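Local coordinates for protein aminotransferase class-III (Ochrobactrum anthropi, PDB 5GHG) that probably transfers amino groups between amines and carbonyl compounds as a class III omega-transaminase, using a pyridoxal phosphate cofactor, at residues N338-I341 with I342-D346; V260-F264 with G265-N269; A192-S195 with E196-A200. The protein carries 1 engineered substitution. One frame throughout, in Å; residues are numbered along the deposited sequence.

Contact 1: N338-I341 with I342-D346; sequences NLAI and IEERD
Four i to i+4 backbone hydrogen bonds join Asn338-Ile341 to Ile342-Asp346 along the last turns of helix 329-344, the shortest from Glu344 N to Ala340 O (2.7 Å). The side chains meet in pairs at the same spacing. Ile341 and Arg345 lie side by side and point the same way. Ile341 CG2 sits anti to the backbone N, and this directs the methyl along the arginine chain. It touches Arg345 CD at 3.9 Å and covers one face of the guanidinium, with Arg345 NH2 also 3.9 Å from Ile341 CG2. The arginine chain is extended from CG to NE. Its NH2 forms a salt bridge with Glu66. Nearby, Glu344 reaches Arg68 through OE2, while its OE1 stays 3.9 Å from Ala340 CB. On another side of the helix Ile342 CD1 meets the amide of Asn338, 3.8 Å from ND2. With CG anti to the backbone N (chi1 179°), the Asn338 amide lies where ND2 meets this methyl and OD1 is hydrogen-bonded to Ser291. The helix ends in a Schellman motif. Asp346 is the C-prime residue and has positive phi (57°). Its N bonds to Glu343 O at 3.2 Å, and Leu347 N bonds to Ile342 O. The chain then turns directly into helix 347-363. Ile342 packs on Leu347 and Val348 of that helix. Two of the exposed charges at this helix end, Glu344 and Arg345, have partners of opposite sign, Arg68 and Glu66, around the start of helix 67-77. The two arginines come close to each other there, and the flanking Glu66 and Glu344 probably offset their like charges.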
loop_
_atom_site.group_PDB
_atom_site.type_symbol
_atom_site.label_atom_id
_atom_site.label_comp_id
_atom_site.label_asym_id
_atom_site.label_seq_id
_atom_site.Cartn_x
_atom_site.Cartn_y
_atom_site.Cartn_z
ATOM N N ASN B 338 -5.456 -19.067 6.957
ATOM C CA ASN B 338 -4.067 -19.119 7.426
ATOM C C ASN B 338 -4.015 -19.219 8.961
ATOM O O ASN B 338 -3.261 -20.029 9.526
ATOM C CB ASN B 338 -3.305 -17.904 6.909
ATOM C CG ASN B 338 -1.860 -17.860 7.372
ATOM O OD1 ASN B 338 -1.020 -18.621 6.891
ATOM N ND2 ASN B 338 -1.558 -16.950 8.295
ATOM N N LEU B 339 -4.822 -18.423 9.645
ATOM C CA LEU B 339 -4.829 -18.476 11.109
ATOM C C LEU B 339 -5.329 -19.826 11.603
ATOM O O LEU B 339 -4.801 -20.379 12.579
ATOM C CB LEU B 339 -5.669 -17.341 11.671
ATOM C CG LEU B 339 -5.116 -15.952 11.341
ATOM C CD1 LEU B 339 -6.011 -14.867 11.890
ATOM C CD2 LEU B 339 -3.693 -15.798 11.835
ATOM N N ALA B 340 -6.328 -20.379 10.920
ATOM C CA ALA B 340 -6.843 -21.704 11.262
ATOM C C ALA B 340 -5.773 -22.778 11.122
ATOM O O ALA B 340 -5.678 -23.676 11.961
ATOM C CB ALA B 340 -8.060 -22.044 10.404
ATOM N N ILE B 341 -4.947 -22.692 10.075
ATOM C CA ILE B 341 -3.873 -23.665 9.885
ATOM C C ILE B 341 -2.864 -23.553 11.015
ATOM O O ILE B 341 -2.462 -24.562 11.606
ATOM C CB ILE B 341 -3.201 -23.482 8.502
ATOM C CG1 ILE B 341 -4.178 -23.887 7.388
ATOM C CG2 ILE B 341 -1.927 -24.320 8.402
ATOM C CD1 ILE B 341 -3.736 -23.436 5.984
ATOM N N ILE B 342 -2.443 -22.324 11.330
ATOM C CA ILE B 342 -1.511 -22.082 12.431
ATOM C C ILE B 342 -2.042 -22.685 13.726
ATOM O O ILE B 342 -1.298 -23.320 14.482
ATOM C CB ILE B 342 -1.240 -20.566 12.564
ATOM C CG1 ILE B 342 -0.383 -20.094 11.373
ATOM C CG2 ILE B 342 -0.562 -20.222 13.872
ATOM C CD1 ILE B 342 -0.129 -18.595 11.348
ATOM N N GLU B 343 -3.346 -22.510 13.975
ATOM C CA GLU B 343 -4.018 -23.070 15.145
ATOM C C GLU B 343 -4.068 -24.593 15.096
ATOM O O GLU B 343 -3.650 -25.275 16.043
ATOM C CB GLU B 343 -5.453 -22.555 15.214
ATOM C CG GLU B 343 -5.721 -21.484 16.217
ATOM C CD GLU B 343 -7.104 -20.878 16.002
ATOM O OE1 GLU B 343 -8.044 -21.660 15.659
ATOM O OE2 GLU B 343 -7.238 -19.635 16.147
ATOM N N GLU B 344 -4.645 -25.134 14.026
ATOM C CA GLU B 344 -4.872 -26.566 13.931
ATOM C C GLU B 344 -3.571 -27.342 14.006
ATOM O O GLU B 344 -3.507 -28.399 14.634
ATOM C CB GLU B 344 -5.592 -26.911 12.637
ATOM C CG GLU B 344 -7.014 -26.391 12.541
ATOM C CD GLU B 344 -7.593 -26.598 11.134
ATOM O OE1 GLU B 344 -8.558 -25.883 10.778
ATOM O OE2 GLU B 344 -7.074 -27.481 10.389
ATOM N N ARG B 345 -2.530 -26.853 13.333
ATOM C CA ARG B 345 -1.281 -27.593 13.266
ATOM C C ARG B 345 -0.291 -27.167 14.340
ATOM O O ARG B 345 0.876 -27.567 14.294
ATOM C CB ARG B 345 -0.674 -27.451 11.874
ATOM C CG ARG B 345 -1.675 -27.892 10.838
ATOM C CD ARG B 345 -1.113 -27.993 9.447
ATOM N NE ARG B 345 -2.182 -28.368 8.530
ATOM C CZ ARG B 345 -2.110 -28.233 7.208
ATOM N NH1 ARG B 345 -3.141 -28.602 6.444
ATOM N NH2 ARG B 345 -1.013 -27.718 6.661
ATOM N N ASP B 346 -0.733 -26.382 15.317
ATOM C CA ASP B 346 0.089 -26.080 16.482
ATOM C C ASP B 346 1.422 -25.460 16.054
ATOM O O ASP B 346 2.492 -25.806 16.555
ATOM C CB ASP B 346 0.293 -27.358 17.301
ATOM C CG ASP B 346 0.438 -27.107 18.789
ATOM O OD1 ASP B 346 -0.038 -26.064 19.290
ATOM O OD2 ASP B 346 1.029 -27.979 19.470
#

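Contact 2: V260-F264 with G265-N269; sequences VICGF and GRTGN. With PMP (4'-deoxy-4'-aminopyridoxal-5'-phosphate), chain C.
Arg266 folds back over the carbonyls of Ile261 and Cys262, in the loop that follows strand 254-258 of the fold type I aminotransferase domain. A type I beta turn runs from Gly265 to Gly268. Arg266 CB lies 3.4 Å from Ile261 O and close to Cys262 O. Its CG stays beside Ile261 O at 3.7 Å. The chain then bends at chi2 (54°) and chi3 (58°), which brings NE back to a water. That water accepts from Arg266 NE at 2.9 Å and donates to Ile261 O. At the tip, NH1 bonds to the carbonyls of Pro427 and Leu379, and NH2 bonds to Gln288. The start of the loop, next to strand 254-258, meets the cofactor. Val260 CG1 lies over the pyridine ring of PMP, 3.5 Å from C3, and Val260 CG2 is near N1 and C6. An alanine here would remove both methyls and is likely to leave a gap against the ring, which could then tilt more easily. Ile261 CD1 touches PMP O3. Within the turn, Thr267 CG2 rests on Cys262, 3.8 Å from both Cys262 CB and SG.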
loop_
_atom_site.group_PDB
_atom_site.type_symbol
_atom_site.label_atom_id
_atom_site.label_comp_id
_atom_site.label_asym_id
_atom_site.label_seq_id
_atom_site.Cartn_x
_atom_site.Cartn_y
_atom_site.Cartn_z
ATOM N N VAL B 260 4.294 -6.481 12.969
ATOM C CA VAL B 260 4.224 -6.933 11.588
ATOM C C VAL B 260 5.113 -8.168 11.383
ATOM O O VAL B 260 4.719 -9.122 10.719
ATOM C CB VAL B 260 4.579 -5.767 10.646
ATOM C CG1 VAL B 260 4.966 -6.250 9.249
ATOM C CG2 VAL B 260 3.391 -4.806 10.559
ATOM N N ILE B 261 6.296 -8.182 11.987
ATOM C CA ILE B 261 7.134 -9.366 11.932
ATOM C C ILE B 261 6.893 -10.303 13.123
ATOM O O ILE B 261 6.850 -11.528 12.964
ATOM C CB ILE B 261 8.619 -8.996 11.821
ATOM C CG1 ILE B 261 8.933 -8.457 10.418
ATOM C CG2 ILE B 261 9.482 -10.207 12.161
ATOM C CD1 ILE B 261 10.319 -7.851 10.305
ATOM N N CYS B 262 6.755 -9.776 14.328
ATOM C CA CYS B 262 6.705 -10.666 15.491
ATOM C C CYS B 262 5.389 -11.418 15.606
ATOM O O CYS B 262 5.320 -12.412 16.343
ATOM C CB CYS B 262 6.974 -9.857 16.771
ATOM S SG CYS B 262 8.644 -9.102 16.786
ATOM N N GLY B 263 4.343 -10.980 14.922
ATOM C CA GLY B 263 3.021 -11.540 15.151
ATOM C C GLY B 263 2.887 -12.961 14.633
ATOM O O GLY B 263 3.560 -13.375 13.677
ATOM N N PHE B 264 2.019 -13.718 15.299
ATOM C CA PHE B 264 1.600 -15.059 14.892
ATOM C C PHE B 264 2.709 -16.092 15.012
ATOM O O PHE B 264 2.878 -16.935 14.141
ATOM C CB PHE B 264 0.984 -15.016 13.487
ATOM C CG PHE B 264 -0.129 -14.007 13.375
ATOM C CD1 PHE B 264 -1.352 -14.246 13.991
ATOM C CD2 PHE B 264 0.070 -12.787 12.758
ATOM C CE1 PHE B 264 -2.372 -13.287 13.935
ATOM C CE2 PHE B 264 -0.931 -11.829 12.696
ATOM C CZ PHE B 264 -2.151 -12.079 13.290
ATOM N N GLY B 265 3.442 -16.060 16.129
ATOM C CA GLY B 265 4.302 -17.168 16.537
ATOM C C GLY B 265 5.794 -16.988 16.332
ATOM O O GLY B 265 6.563 -17.863 16.728
ATOM N N ARG B 266 6.233 -15.865 15.777
ATOM C CA ARG B 266 7.628 -15.715 15.380
ATOM C C ARG B 266 8.591 -15.736 16.573
ATOM O O ARG B 266 9.720 -16.211 16.436
ATOM C CB ARG B 266 7.798 -14.426 14.577
ATOM C CG ARG B 266 9.222 -14.109 14.147
ATOM C CD ARG B 266 9.836 -15.260 13.391
ATOM N NE ARG B 266 9.074 -15.638 12.200
ATOM C CZ ARG B 266 9.390 -16.660 11.412
ATOM N NH1 ARG B 266 10.449 -17.419 11.704
ATOM N NH2 ARG B 266 8.661 -16.929 10.361
ATOM N N THR B 267 8.183 -15.219 17.734
ATOM C CA THR B 267 9.135 -15.020 18.835
ATOM C C THR B 267 8.983 -16.050 19.957
ATOM O O THR B 267 9.551 -15.862 21.035
ATOM C CB THR B 267 9.032 -13.605 19.409
ATOM O OG1 THR B 267 7.778 -13.446 20.092
ATOM C CG2 THR B 267 9.149 -12.576 18.302
ATOM N N GLY B 268 8.257 -17.139 19.718
ATOM C CA GLY B 268 8.042 -18.150 20.732
ATOM C C GLY B 268 6.726 -18.018 21.460
ATOM O O GLY B 268 6.392 -18.874 22.286
ATOM N N ASN B 269 5.994 -16.942 21.203
ATOM C CA ASN B 269 4.611 -16.807 21.649
ATOM C C ASN B 269 3.806 -16.300 20.462
ATOM O O ASN B 269 4.370 -15.914 19.430
ATOM C CB ASN B 269 4.511 -15.849 22.838
ATOM C CG ASN B 269 5.166 -16.415 24.077
ATOM O OD1 ASN B 269 4.599 -17.264 24.738
ATOM N ND2 ASN B 269 6.382 -15.970 24.373
HETATM N N1 PMP C . 6.506 -2.734 10.181
HETATM C C2 PMP C . 7.450 -3.712 10.235
HETATM C C2A PMP C . 7.999 -4.112 11.572
HETATM C C3 PMP C . 7.941 -4.326 9.062
HETATM O O3 PMP C . 8.951 -5.245 9.182
HETATM C C4 PMP C . 7.403 -3.948 7.796
HETATM C C4A PMP C . 7.806 -4.606 6.487
HETATM N N4A PMP C . 9.208 -4.911 6.363
HETATM C C5 PMP C . 6.406 -2.936 7.787
HETATM C C6 PMP C . 5.936 -2.397 8.974
HETATM C C5A PMP C . 5.798 -2.426 6.516
HETATM O O4P PMP C . 4.982 -3.435 5.916
HETATM P P PMP C . 4.730 -3.390 4.296
HETATM O O1P PMP C . 4.297 -2.019 3.922
HETATM O O2P PMP C . 3.660 -4.444 4.075
HETATM O O3P PMP C . 6.029 -3.720 3.595
HETATM O O HOH W 1 7.647 -13.428 10.984
HETATM O O HOH W 2 5.732 -13.915 18.326
#

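Contact 3: A192-S195 with E196-A200; sequences AGES and EEQFA
The carboxylate of Glu194 approaches the Phe199 ring obliquely, with the two planes 65° apart. Glu194 OE2 comes nearest to the ring at CD1, 3.8 Å away. Glu194 OE1 lies instead against the backbone, 3.6 Å from Phe199 CA. The amide of Gln198 is nearly coplanar with this carboxylate, at 14°. Their chains cross at about a right angle, and Glu194 CG touches Gln198 CG at 3.8 Å. One water joins the two groups. It donates to Glu194 OE1 and to Gln198 OE1, the latter at 3.1 Å. The carboxylate has further partners. OE1 forms a salt bridge with Arg202 one turn further along, and OE2 accepts from Gln191 N. Both oxygens are therefore gripped, and this should hold the carboxylate in its tilt. The segments form the N-terminal cap of helix 196-214, at the surface of the protein. Ser195 is the N-cap residue. Its OG sits between the backbone N and the carbonyl carbon (chi1 68°), where it can face the first turn. It accepts from Gln198 N at 3.1 Å and also touches Gln198 CB. Ser195 O takes the Phe199 N-H at 2.9 Å, the first regular bond of the helix. Glu196 points away from the loop overall, though its CB still touches Ser195 C at 3.7 Å, and its OE1 is hydrogen-bonded to Lys238 N.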
loop_
_atom_site.group_PDB
_atom_site.type_symbol
_atom_site.label_atom_id
_atom_site.label_comp_id
_atom_site.label_asym_id
_atom_site.label_seq_id
_atom_site.Cartn_x
_atom_site.Cartn_y
_atom_site.Cartn_z
ATOM N N ALA B 192 31.612 1.512 27.426
ATOM C CA ALA B 192 32.593 0.729 28.171
ATOM C C ALA B 192 32.159 0.618 29.631
ATOM O O ALA B 192 31.833 1.623 30.274
ATOM C CB ALA B 192 33.986 1.355 28.069
ATOM N N GLY B 193 32.126 -0.613 30.137
ATOM C CA GLY B 193 31.777 -0.853 31.527
ATOM C C GLY B 193 30.296 -0.767 31.857
ATOM O O GLY B 193 29.935 -0.872 33.024
ATOM N N GLU B 194 29.437 -0.591 30.860
ATOM C CA GLU B 194 27.995 -0.552 31.079
ATOM C C GLU B 194 27.434 -1.967 30.960
ATOM O O GLU B 194 27.773 -2.687 30.015
ATOM C CB GLU B 194 27.367 0.388 30.039
ATOM C CG GLU B 194 25.886 0.612 30.141
ATOM C CD GLU B 194 25.423 1.741 29.207
ATOM O OE1 GLU B 194 24.697 2.658 29.675
ATOM O OE2 GLU B 194 25.806 1.720 28.023
ATOM N N SER B 195 26.602 -2.373 31.913
ATOM C CA SER B 195 25.943 -3.663 31.843
ATOM C C SER B 195 24.671 -3.560 30.976
ATOM O O SER B 195 24.199 -2.473 30.656
ATOM C CB SER B 195 25.552 -4.169 33.237
ATOM O OG SER B 195 24.507 -3.364 33.803
ATOM N N GLU B 196 24.126 -4.724 30.610
ATOM C CA GLU B 196 22.917 -4.760 29.802
ATOM C C GLU B 196 21.765 -4.012 30.489
ATOM O O GLU B 196 21.068 -3.205 29.859
ATOM C CB GLU B 196 22.523 -6.216 29.509
ATOM C CG GLU B 196 21.296 -6.417 28.662
ATOM C CD GLU B 196 20.988 -7.899 28.454
ATOM O OE1 GLU B 196 19.801 -8.264 28.292
ATOM O OE2 GLU B 196 21.936 -8.712 28.462
ATOM N N GLU B 197 21.548 -4.263 31.781
ATOM C CA GLU B 197 20.462 -3.593 32.466
ATOM C C GLU B 197 20.743 -2.101 32.677
ATOM O O GLU B 197 19.811 -1.292 32.678
ATOM C CB GLU B 197 20.140 -4.278 33.796
ATOM C CG GLU B 197 19.498 -5.651 33.618
ATOM C CD GLU B 197 18.921 -6.226 34.919
ATOM O OE1 GLU B 197 18.521 -7.420 34.918
ATOM O OE2 GLU B 197 18.854 -5.481 35.918
ATOM N N GLN B 198 22.000 -1.724 32.868
ATOM C CA GLN B 198 22.328 -0.310 32.959
ATOM C C GLN B 198 22.042 0.383 31.631
ATOM O O GLN B 198 21.546 1.509 31.599
ATOM C CB GLN B 198 23.793 -0.121 33.367
ATOM C CG GLN B 198 24.260 1.329 33.448
ATOM C CD GLN B 198 23.441 2.192 34.389
ATOM O OE1 GLN B 198 23.108 3.361 34.079
ATOM N NE2 GLN B 198 23.103 1.645 35.531
ATOM N N PHE B 199 22.349 -0.296 30.526
ATOM C CA PHE B 199 22.056 0.245 29.204
ATOM C C PHE B 199 20.544 0.459 29.030
ATOM O O PHE B 199 20.116 1.467 28.480
ATOM C CB PHE B 199 22.620 -0.723 28.158
ATOM C CG PHE B 199 22.260 -0.402 26.750
ATOM C CD1 PHE B 199 22.642 0.809 26.173
ATOM C CD2 PHE B 199 21.578 -1.330 25.970
ATOM C CE1 PHE B 199 22.330 1.082 24.854
ATOM C CE2 PHE B 199 21.269 -1.045 24.649
ATOM C CZ PHE B 199 21.642 0.144 24.098
ATOM N N ALA B 200 19.739 -0.472 29.528
ATOM C CA ALA B 200 18.293 -0.308 29.475
ATOM C C ALA B 200 17.846 0.890 30.300
ATOM O O ALA B 200 16.986 1.679 29.872
ATOM C CB ALA B 200 17.607 -1.575 29.952
HETATM O O HOH W 3 24.794 4.210 31.624
#

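In the fold
From the N terminus the contacts come in the order 3, 2, 1. Each is local and joins adjoining residues, so none nests in or crosses another. Contact 3 starts helix 196-214 at the surface. Its centre is about 27 Å from that of contact 2 and about 40 Å from that of contact 1. Strand 219-224 and helix 240-250 follow before strand 254-258 leads into contact 2, beside the cofactor. The chain later reaches helix 329-344, which contact 1 ends. Contacts 1 and 2 do touch. Leu339 CD2 packs 3.5 Å from Phe264 CE1, and helix 93-104 borders both residues. This ties helix 329-344 to the cofactor loop.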